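Local coordinates for DUF3299 domain-containing protein (Pseudomonas aeruginosa, PDB 4HSP) that is of unknown function but belongs to the DUF3299 family and probably adopts an OB-like beta fold, at residues 91-94 against 95-98. Numbering follows the deposited sequence.
Sequences PPPS and NQIV
P93 and Q96 close a type I beta turn, with S94 and N95 at its two corners, where a proline-rich arm in polyproline II conformation swings round to enter strand 98-102. The closing bond, Q96 N to P93 O, is 2.9 Å long. P93 suits the first position because the turn needs its carbonyl and not an N-H. S94 (phi -63°) and N95 have the backbone angles of the two corners of a type I turn, where serine and asparagine are common. Their polar ends tie the turn to the neighbouring loop: S94 OG is bonded to A46 N, and N95 ND2 to P47 O.

The tight part lies inside the bend. I97 crosses the P92 ring at about a right angle, CD1 resting 3.8 Å from P92 CD, and I97 CG1 comes within 3.5 Å of P93 O. This branched apolar chain also meets L78 and A133, joining the turn to two strands. The other flank is looser, though still buried: P93 and Q96 run side by side, with P93 CD 4.1 Å from Q96 CB. Beyond CB the glutamine bends (chi2 -71°), turning its amide away from the proline arm and back toward the N95 carbonyl. The bend brings Q96 NE2 to two backbone acceptors, W8 O and N95 O, the latter at 3.0 Å in a nearly straight hydrogen bond (N-H...O 167°), with N95 O close to the plane of the Q96 amide.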
# COMPACT_ATOMS: atom_id res chain seq x y z
N PRO A 91 0.86 18.57 -7.82
CA PRO A 91 0.30 19.12 -6.57
C PRO A 91 -0.99 19.94 -6.79
O PRO A 91 -1.10 20.62 -7.83
CB PRO A 91 1.41 20.07 -6.07
CG PRO A 91 2.62 19.63 -6.73
CD PRO A 91 2.24 19.04 -8.04
N PRO A 92 -1.93 19.97 -5.81
CA PRO A 92 -3.12 20.85 -5.94
C PRO A 92 -2.73 22.33 -5.85
O PRO A 92 -1.60 22.62 -5.45
CB PRO A 92 -3.99 20.46 -4.72
CG PRO A 92 -3.38 19.25 -4.15
CD PRO A 92 -1.93 19.26 -4.51
N PRO A 93 -3.64 23.31 -6.15
CA PRO A 93 -3.30 24.73 -5.90
C PRO A 93 -3.00 24.95 -4.41
O PRO A 93 -3.47 24.17 -3.57
CB PRO A 93 -4.56 25.48 -6.33
CG PRO A 93 -5.29 24.53 -7.18
CD PRO A 93 -5.03 23.19 -6.63
N SER A 94 -2.21 25.99 -4.07
CA SER A 94 -1.76 26.24 -2.68
C SER A 94 -2.89 26.53 -1.68
O SER A 94 -2.65 26.53 -0.46
CB SER A 94 -0.73 27.36 -2.65
OG SER A 94 -1.24 28.54 -3.23
N ASN A 95 -4.11 26.77 -2.17
CA ASN A 95 -5.26 27.04 -1.30
C ASN A 95 -6.11 25.76 -1.17
O ASN A 95 -7.22 25.80 -0.64
CB ASN A 95 -6.08 28.24 -1.79
CG ASN A 95 -6.65 28.14 -3.18
OD1 ASN A 95 -6.43 27.17 -3.91
ND2 ASN A 95 -7.37 29.18 -3.60
N GLN A 96 -5.53 24.62 -1.61
CA GLN A 96 -6.10 23.27 -1.52
C GLN A 96 -5.03 22.36 -0.87
O GLN A 96 -4.97 21.17 -1.11
CB GLN A 96 -6.59 22.75 -2.90
CG GLN A 96 -7.78 23.53 -3.52
CD GLN A 96 -9.11 23.32 -2.81
OE1 GLN A 96 -9.92 22.47 -3.21
NE2 GLN A 96 -9.39 24.12 -1.78
N ILE A 97 -4.18 22.97 -0.02
CA ILE A 97 -3.11 22.32 0.75
C ILE A 97 -3.01 23.00 2.12
O ILE A 97 -3.03 24.22 2.20
CB ILE A 97 -1.71 22.31 0.06
CG1 ILE A 97 -1.77 21.95 -1.45
CG2 ILE A 97 -0.72 21.41 0.84
CD1 ILE A 97 -0.40 21.82 -2.18
N VAL A 98 -2.88 22.20 3.18
CA VAL A 98 -2.61 22.63 4.54
C VAL A 98 -1.28 21.98 4.99
O VAL A 98 -1.14 20.76 4.93
CB VAL A 98 -3.77 22.28 5.53
CG1 VAL A 98 -3.51 22.87 6.91
CG2 VAL A 98 -5.12 22.74 4.98